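PDB 4PJ2: lysozyme from Meretrix lusoria, which hydrolyses the beta-1,4 linkages of bacterial peptidoglycan, lysing Gram-positive Micrococcus luteus, and also has chitinase activity. Local coordinates for residues R9-I14 against G36-K41; C15-G20 against W109-K114. One frame throughout, in Å; residues are numbered along the deposited sequence.

How the interactions relate
Both contacts use the helix 8-19, on successive turns. Interaction 1 packs its first half against the turn before strand 40-41. It is fully buried, and an aromatic edge meets a backbone carbonyl and an isoleucine methyl. Interaction 2 packs the second half of the helix on helix 106-112. It is only partly buried: Met-17 packs on the buried Leu-112, and its methyl reaches an exposed arginine. Neither contact has a hydrogen bond between its two segments. The two meet around Glu-18, the predicted proton donor, where Ser-19 OG and Tyr-37 O lie 2.8 Å apart, a probable hydrogen bond.

Interaction 1 of 2, residues R9-I14 against G36-K41; sequences RCLSCI and GYFQIK
Phe-38 sets its ring edge against Ile-14 and the backbone carbonyl of Leu-11, one turn apart on helix 8-19. The side chain can be followed outward from CB. CB and CG make no close contact with 9-14, but chi1 of -70° sets CG anti to the carbonyl carbon and swings the ring toward the helix. CD2 is the first atom to touch, 3.9 Å from Ile-14 CG2. This methyl lies in the plane of the ring, at its edge, and the two side chains cross at about a right angle. CE2 comes next, 3.6 Å from Leu-11 O. The backbone oxygen therefore sits beside the ring's rim, near its plane, where the slightly positive C-H edge should suit it. Leu-11 CD2 stands off the ring plane and beyond the rim, 4.2 Å from Phe-38 CE2. At the tip, CZ lies 3.9 Å from Leu-11 O. No hydrogen bond joins the two segments.

Phe-38 sits within a type I beta turn from Gly-36 to Gln-39. Gly-36 O accepts two bonds from Gln-39. The backbone N closes the turn, and Gln-39 NE2 binds Gly-36 O at 3.0 Å, in the carbonyl plane on a lone pair. Gln-39 and Ile-40 together face Cys-35 in a G1 beta bulge.

Phe-38 O accepts a hydrogen bond from His-93, a substrate-binding residue on helix 86-95. The disulfides Cys-10 to Cys-86 and Cys-13 to Cys-118 tie the helix to other parts of the chain. Helix 62-76 packs on both Leu-11 and Phe-38, so it backs the junction of helix 8-19 with the turn that leads into strand 40-41.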
ATOM      1  N   ARG D   9       2.202  24.768   9.378  1.00 25.79           N
ATOM      2  CA  ARG D   9       0.782  24.925   9.042  1.00 27.56           C
ATOM      3  C   ARG D   9       0.290  23.712   8.251  1.00 25.86           C
ATOM      4  O   ARG D   9      -0.828  23.230   8.450  1.00 26.23           O
ATOM      5  CB  ARG D   9       0.540  26.211   8.261  1.00 30.65           C
ATOM      6  CG  ARG D   9       0.704  27.468   9.111  1.00 34.90           C
ATOM      7  CD  ARG D   9       0.568  28.740   8.292  1.00 38.93           C
ATOM      8  NE  ARG D   9       1.184  29.873   8.979  1.00 42.47           N
ATOM      9  CZ  ARG D   9       1.455  31.046   8.412  1.00 44.84           C
ATOM     10  NH1 ARG D   9       1.162  31.258   7.133  1.00 45.87           N
ATOM     11  NH2 ARG D   9       2.026  32.012   9.126  1.00 45.71           N
ATOM     12  N   CYS D  10       1.135  23.190   7.372  1.00 25.27           N
ATOM     13  CA  CYS D  10       0.754  22.032   6.588  1.00 23.99           C
ATOM     14  C   CYS D  10       0.541  20.835   7.487  1.00 23.59           C
ATOM     15  O   CYS D  10      -0.471  20.132   7.369  1.00 23.24           O
ATOM     16  CB  CYS D  10       1.839  21.711   5.566  1.00 24.03           C
ATOM     17  SG  CYS D  10       1.528  20.194   4.602  1.00 25.56           S
ATOM     18  N   LEU D  11       1.462  20.622   8.421  1.00 22.30           N
ATOM     19  CA  LEU D  11       1.319  19.535   9.374  1.00 23.49           C
ATOM     20  C   LEU D  11       0.043  19.672  10.196  1.00 23.79           C
ATOM     21  O   LEU D  11      -0.661  18.704  10.417  1.00 23.89           O
ATOM     22  CB  LEU D  11       2.536  19.438  10.293  1.00 22.79           C
ATOM     23  CG  LEU D  11       3.816  18.861   9.648  1.00 23.58           C
ATOM     24  CD1 LEU D  11       4.981  18.945  10.600  1.00 24.56           C
ATOM     25  CD2 LEU D  11       3.637  17.412   9.225  1.00 23.69           C
ATOM     26  N   SER D  12      -0.276  20.880  10.635  1.00 24.18           N
ATOM     27  CA  SER D  12      -1.502  21.114  11.376  0.82 24.61           C
ATOM     28  C   SER D  12      -2.728  20.727  10.543  1.00 24.39           C
ATOM     29  O   SER D  12      -3.658  20.081  11.041  1.00 24.58           O
ATOM     30  CB  SER D  12      -1.555  22.588  11.802  0.82 25.63           C
ATOM     31  OG  SER D  12      -2.777  22.907  12.461  0.82 26.70           O
ATOM     32  N   CYS D  13      -2.748  21.141   9.283  1.00 22.79           N
ATOM     33  CA  CYS D  13      -3.869  20.822   8.417  1.00 23.64           C
ATOM     34  C   CYS D  13      -3.991  19.324   8.184  1.00 22.19           C
ATOM     35  O   CYS D  13      -5.105  18.784   8.200  1.00 22.84           O
ATOM     36  CB  CYS D  13      -3.762  21.591   7.097  1.00 23.80           C
ATOM     37  SG  CYS D  13      -4.008  23.382   7.293  1.00 25.58           S
ATOM     38  N   ILE D  14      -2.869  18.632   7.976  1.00 22.02           N
ATOM     39  CA  ILE D  14      -2.923  17.187   7.820  1.00 21.60           C
ATOM     40  C   ILE D  14      -3.423  16.540   9.106  1.00 22.33           C
ATOM     41  O   ILE D  14      -4.234  15.619   9.069  1.00 22.43           O
ATOM     42  CB  ILE D  14      -1.547  16.600   7.434  1.00 21.80           C
ATOM     43  CG1 ILE D  14      -1.134  17.137   6.058  1.00 21.79           C
ATOM     44  CG2 ILE D  14      -1.604  15.064   7.451  1.00 21.76           C
ATOM     45  CD1 ILE D  14       0.315  16.819   5.642  1.00 21.26           C
ATOM     46  N   GLY D  36      -3.316   7.075  15.764  1.00 27.69           N
ATOM     47  CA  GLY D  36      -2.872   8.355  16.284  1.00 26.78           C
ATOM     48  C   GLY D  36      -3.209   9.595  15.494  1.00 26.79           C
ATOM     49  O   GLY D  36      -4.033   9.577  14.574  1.00 26.16           O
ATOM     50  N   TYR D  37      -2.535  10.676  15.880  1.00 26.78           N
ATOM     51  CA  TYR D  37      -2.747  12.013  15.328  1.00 27.05           C
ATOM     52  C   TYR D  37      -2.750  12.062  13.810  1.00 25.47           C
ATOM     53  O   TYR D  37      -3.536  12.795  13.209  1.00 25.88           O
ATOM     54  CB  TYR D  37      -1.636  12.953  15.804  1.00 28.16           C
ATOM     55  CG  TYR D  37      -1.667  13.289  17.281  1.00 29.59           C
ATOM     56  CD1 TYR D  37      -0.962  12.526  18.205  1.00 29.70           C
ATOM     57  CD2 TYR D  37      -2.374  14.390  17.744  1.00 30.51           C
ATOM     58  CE1 TYR D  37      -0.983  12.843  19.557  1.00 30.83           C
ATOM     59  CE2 TYR D  37      -2.394  14.710  19.087  1.00 31.21           C
ATOM     60  CZ  TYR D  37      -1.696  13.933  19.983  1.00 31.46           C
ATOM     61  OH  TYR D  37      -1.712  14.255  21.317  1.00 33.71           O
ATOM     62  N   PHE D  38      -1.825  11.320  13.186  1.00 25.19           N
ATOM     63  CA  PHE D  38      -1.632  11.368  11.735  1.00 23.85           C
ATOM     64  C   PHE D  38      -2.104  10.089  11.048  1.00 23.40           C
ATOM     65  O   PHE D  38      -1.925   9.935   9.845  1.00 23.10           O
ATOM     66  CB  PHE D  38      -0.161  11.663  11.392  1.00 23.38           C
ATOM     67  CG  PHE D  38       0.252  13.066  11.722  1.00 23.44           C
ATOM     68  CD1 PHE D  38       0.751  13.383  12.976  1.00 24.65           C
ATOM     69  CD2 PHE D  38       0.084  14.082  10.793  1.00 23.72           C
ATOM     70  CE1 PHE D  38       1.122  14.690  13.277  1.00 25.41           C
ATOM     71  CE2 PHE D  38       0.444  15.383  11.089  1.00 24.28           C
ATOM     72  CZ  PHE D  38       0.953  15.689  12.335  1.00 24.87           C
ATOM     73  N   GLN D  39      -2.714   9.174  11.804  1.00 23.05           N
ATOM     74  CA  GLN D  39      -3.237   7.916  11.252  1.00 23.09           C
ATOM     75  C   GLN D  39      -2.150   7.176  10.449  1.00 23.07           C
ATOM     76  O   GLN D  39      -2.301   6.880   9.260  1.00 23.25           O
ATOM     77  CB  GLN D  39      -4.474   8.197  10.407  1.00 23.46           C
ATOM     78  CG  GLN D  39      -5.674   8.606  11.253  1.00 24.67           C
ATOM     79  CD  GLN D  39      -6.178   7.454  12.095  1.00 24.77           C
ATOM     80  OE1 GLN D  39      -6.829   6.542  11.583  1.00 24.55           O
ATOM     81  NE2 GLN D  39      -5.845   7.463  13.377  1.00 25.68           N
ATOM     82  N   ILE D  40      -1.076   6.863  11.160  1.00 22.54           N
ATOM     83  CA  ILE D  40       0.103   6.201  10.604  1.00 22.39           C
ATOM     84  C   ILE D  40      -0.036   4.695  10.762  1.00 21.78           C
ATOM     85  O   ILE D  40      -0.405   4.209  11.838  1.00 23.46           O
ATOM     86  CB  ILE D  40       1.371   6.696  11.353  1.00 23.74           C
ATOM     87  CG1 ILE D  40       1.687   8.128  10.926  1.00 24.37           C
ATOM     88  CG2 ILE D  40       2.573   5.784  11.094  1.00 24.83           C
ATOM     89  CD1 ILE D  40       2.733   8.810  11.793  1.00 25.87           C
ATOM     90  N   LYS D  41       0.245   3.962   9.687  1.00 20.89           N
ATOM     91  CA  LYS D  41       0.256   2.507   9.737  1.00 21.66           C
ATOM     92  C   LYS D  41       1.683   1.997   9.899  1.00 20.54           C
ATOM     93  O   LYS D  41       2.649   2.749   9.775  1.00 20.49           O
ATOM     94  CB  LYS D  41      -0.388   1.923   8.478  1.00 23.81           C
ATOM     95  CG  LYS D  41      -1.848   2.311   8.349  1.00 26.68           C
ATOM     96  CD  LYS D  41      -2.541   1.685   7.159  1.00 28.39           C
ATOM     97  CE  LYS D  41      -1.923   2.203   5.868  1.00 28.59           C
ATOM     98  NZ  LYS D  41      -2.724   1.878   4.671  1.00 30.76           N
TER

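Interaction 2 of 2, residues C15-G20 against W109-K114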
ATOM      1  N   CYS D  15      -2.934  17.018  10.241  1.00 22.95           N
ATOM      2  CA  CYS D  15      -3.372  16.506  11.530  1.00 24.07           C
ATOM      3  C   CYS D  15      -4.889  16.681  11.679  1.00 24.30           C
ATOM      4  O   CYS D  15      -5.596  15.737  12.004  1.00 24.23           O
ATOM      5  CB  CYS D  15      -2.594  17.228  12.633  1.00 26.23           C
ATOM      6  SG  CYS D  15      -2.618  16.435  14.251  1.00 28.48           S
ATOM      7  N   LYS D  16      -5.393  17.871  11.383  1.00 24.41           N
ATOM      8  CA  LYS D  16      -6.836  18.111  11.471  1.00 24.28           C
ATOM      9  C   LYS D  16      -7.618  17.209  10.524  1.00 23.58           C
ATOM     10  O   LYS D  16      -8.656  16.654  10.881  1.00 24.21           O
ATOM     11  CB  LYS D  16      -7.139  19.579  11.183  1.00 25.17           C
ATOM     12  CG  LYS D  16      -6.700  20.509  12.305  1.00 26.09           C
ATOM     13  CD  LYS D  16      -6.951  21.975  11.993  1.00 28.50           C
ATOM     14  CE  LYS D  16      -6.444  22.867  13.129  1.00 30.46           C
ATOM     15  NZ  LYS D  16      -6.781  24.314  12.957  1.00 31.74           N
ATOM     16  N   MET D  17      -7.094  17.030   9.320  1.00 24.46           N
ATOM     17  CA  MET D  17      -7.731  16.168   8.331  1.00 24.94           C
ATOM     18  C   MET D  17      -7.845  14.734   8.824  1.00 23.55           C
ATOM     19  O   MET D  17      -8.882  14.099   8.645  1.00 24.17           O
ATOM     20  CB  MET D  17      -6.896  16.188   7.042  1.00 25.26           C
ATOM     21  CG  MET D  17      -7.490  15.422   5.863  1.00 25.52           C
ATOM     22  SD  MET D  17      -9.146  16.074   5.445  1.00 25.65           S
ATOM     23  CE  MET D  17      -9.414  15.125   3.933  1.00 25.91           C
ATOM     24  N   GLU D  18      -6.782  14.222   9.451  1.00 23.10           N
ATOM     25  CA  GLU D  18      -6.681  12.798   9.770  1.00 23.10           C
ATOM     26  C   GLU D  18      -7.476  12.433  11.015  1.00 23.79           C
ATOM     27  O   GLU D  18      -8.085  11.365  11.070  1.00 24.02           O
ATOM     28  CB  GLU D  18      -5.214  12.393   9.985  1.00 23.14           C
ATOM     29  CG  GLU D  18      -4.370  12.369   8.719  1.00 22.68           C
ATOM     30  CD  GLU D  18      -4.861  11.363   7.700  1.00 22.83           C
ATOM     31  OE1 GLU D  18      -5.573  10.406   8.075  1.00 24.19           O
ATOM     32  OE2 GLU D  18      -4.497  11.532   6.511  1.00 22.61           O
ATOM     33  N   SER D  19      -7.423  13.299  12.021  1.00 25.29           N
ATOM     34  CA  SER D  19      -7.958  12.952  13.335  1.00 25.76           C
ATOM     35  C   SER D  19      -8.688  14.088  14.045  1.00 26.37           C
ATOM     36  O   SER D  19      -9.108  13.916  15.177  1.00 26.21           O
ATOM     37  CB  SER D  19      -6.794  12.509  14.230  1.00 25.99           C
ATOM     38  OG  SER D  19      -5.901  13.594  14.427  1.00 26.78           O
ATOM     39  N   GLY D  20      -8.856  15.229  13.388  1.00 26.91           N
ATOM     40  CA  GLY D  20      -9.281  16.429  14.095  1.00 27.98           C
ATOM     41  C   GLY D  20      -8.161  16.867  15.024  1.00 29.08           C
ATOM     42  O   GLY D  20      -8.378  17.600  15.991  1.00 30.67           O
ATOM     43  N   TRP D 109      -6.914  16.159  -0.853  1.00 22.34           N
ATOM     44  CA  TRP D 109      -6.314  17.492  -0.891  1.00 22.40           C
ATOM     45  C   TRP D 109      -7.378  18.592  -1.041  1.00 23.01           C
ATOM     46  O   TRP D 109      -7.297  19.623  -0.382  1.00 22.75           O
ATOM     47  CB  TRP D 109      -5.298  17.574  -2.032  1.00 22.71           C
ATOM     48  CG  TRP D 109      -4.787  18.960  -2.291  1.00 23.99           C
ATOM     49  CD1 TRP D 109      -4.855  19.640  -3.465  1.00 24.80           C
ATOM     50  CD2 TRP D 109      -4.108  19.824  -1.363  1.00 24.53           C
ATOM     51  NE1 TRP D 109      -4.266  20.877  -3.334  1.00 25.47           N
ATOM     52  CE2 TRP D 109      -3.806  21.017  -2.051  1.00 24.76           C
ATOM     53  CE3 TRP D 109      -3.730  19.705  -0.018  1.00 23.71           C
ATOM     54  CZ2 TRP D 109      -3.138  22.085  -1.444  1.00 24.73           C
ATOM     55  CZ3 TRP D 109      -3.075  20.767   0.580  1.00 24.54           C
ATOM     56  CH2 TRP D 109      -2.793  21.942  -0.128  1.00 24.40           C
ATOM     57  N   ASN D 110      -8.382  18.366  -1.897  1.00 22.84           N
ATOM     58  CA  ASN D 110      -9.461  19.326  -2.091  1.00 24.06           C
ATOM     59  C   ASN D 110     -10.197  19.537  -0.785  1.00 23.28           C
ATOM     60  O   ASN D 110     -10.551  20.670  -0.439  1.00 24.21           O
ATOM     61  CB  ASN D 110     -10.431  18.821  -3.164  1.00 27.39           C
ATOM     62  CG  ASN D 110      -9.886  18.993  -4.570  1.00 32.02           C
ATOM     63  OD1 ASN D 110      -8.916  19.717  -4.784  1.00 34.35           O
ATOM     64  ND2 ASN D 110     -10.520  18.340  -5.540  1.00 33.93           N
ATOM     65  N   ARG D 111     -10.456  18.456  -0.069  1.00 23.14           N
ATOM     66  CA  ARG D 111     -11.197  18.532   1.177  1.00 22.85           C
ATOM     67  C   ARG D 111     -10.354  19.109   2.310  1.00 23.38           C
ATOM     68  O   ARG D 111     -10.867  19.914   3.106  1.00 22.35           O
ATOM     69  CB  ARG D 111     -11.799  17.167   1.557  1.00 23.02           C
ATOM     70  CG  ARG D 111     -12.891  16.664   0.619  1.00 23.97           C
ATOM     71  CD  ARG D 111     -13.698  15.527   1.253  1.00 25.80           C
ATOM     72  NE  ARG D 111     -12.839  14.537   1.902  1.00 27.21           N
ATOM     73  CZ  ARG D 111     -12.212  13.552   1.270  1.00 28.39           C
ATOM     74  NH1 ARG D 111     -12.341  13.402  -0.045  1.00 29.42           N
ATOM     75  NH2 ARG D 111     -11.458  12.709   1.962  1.00 28.44           N
ATOM     76  N   LEU D 112      -9.078  18.735   2.379  1.00 22.26           N
ATOM     77  CA  LEU D 112      -8.231  19.225   3.457  1.00 22.12           C
ATOM     78  C   LEU D 112      -8.213  20.759   3.471  1.00 22.05           C
ATOM     79  O   LEU D 112      -8.211  21.381   4.527  1.00 22.60           O
ATOM     80  CB  LEU D 112      -6.810  18.657   3.320  1.00 22.25           C
ATOM     81  CG  LEU D 112      -5.705  19.253   4.206  1.00 21.83           C
ATOM     82  CD1 LEU D 112      -4.592  18.215   4.382  1.00 21.92           C
ATOM     83  CD2 LEU D 112      -5.078  20.524   3.630  0.97 22.19           C
ATOM     84  N   GLN D 113      -8.240  21.357   2.282  1.00 22.50           N
ATOM     85  CA  GLN D 113      -8.228  22.818   2.140  1.00 23.32           C
ATOM     86  C   GLN D 113      -9.527  23.511   2.515  1.00 24.33           C
ATOM     87  O   GLN D 113      -9.545  24.756   2.592  1.00 25.95           O
ATOM     88  CB  GLN D 113      -7.923  23.217   0.704  1.00 24.24           C
ATOM     89  CG  GLN D 113      -6.549  22.859   0.244  1.00 25.17           C
ATOM     90  CD  GLN D 113      -6.376  23.178  -1.213  1.00 27.51           C
ATOM     91  OE1 GLN D 113      -5.979  24.285  -1.570  1.00 29.04           O
ATOM     92  NE2 GLN D 113      -6.718  22.232  -2.074  1.00 28.50           N
ATOM     93  N   LYS D 114     -10.577  22.737   2.800  1.00 24.51           N
ATOM     94  CA  LYS D 114     -11.825  23.275   3.324  1.00 24.83           C
ATOM     95  C   LYS D 114     -11.778  23.429   4.849  1.00 24.94           C
ATOM     96  O   LYS D 114     -12.629  24.115   5.426  1.00 26.11           O
ATOM     97  CB  LYS D 114     -12.984  22.358   2.933  1.00 25.09           C
ATOM     98  CG  LYS D 114     -13.060  22.056   1.449  1.00 26.34           C
ATOM     99  CD  LYS D 114     -14.303  21.274   1.169  1.00 27.46           C
ATOM    100  CE  LYS D 114     -14.177  20.322   0.023  1.00 30.34           C
ATOM    101  NZ  LYS D 114     -15.528  19.990  -0.510  1.00 29.17           N
TER
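Met-17 reaches across to helix 106-112 and crosses the side chains of Leu-112 and Arg-111 at different angles. It lies obliquely over Leu-112 and runs at about a right angle to Arg-111. Its CG is anti to the backbone N, chi1 -175°, which carries the chain out from its own helix. A bend at chi2, 58°, then brings the sulfur against the backbone of Leu-112. Met-17 SD rests 3.8 Å from Leu-112 CA. Nearer the root, Met-17 CB is 4.1 Å from Leu-112 CD1. The CE methyl goes on to Arg-111, 3.9 Å from its CB and 3.7 Å from its NH2. A bend at chi3 of Arg-111 brings the guanidinium back to this methyl, which approaches it obliquely.

This is helix-to-helix packing in the I-type lysozyme fold of glycosyl hydrolase family 22. The CA atoms of Met-17 and Leu-112 are 5.8 Å apart. The neighbouring Glu-18 is the predicted proton donor, and its OE2 is hydrogen-bonded to Tyr-108 OH, also on helix 106-112. Leu-112 further packs on Ala-90 of helix 86-95.

Gln-113 folds back over Trp-109. Its NE2 donates to Trp-109 O at 3.2 Å, from above the carbonyl plane. The same nitrogen sits over one face of the indole, offset toward the rim.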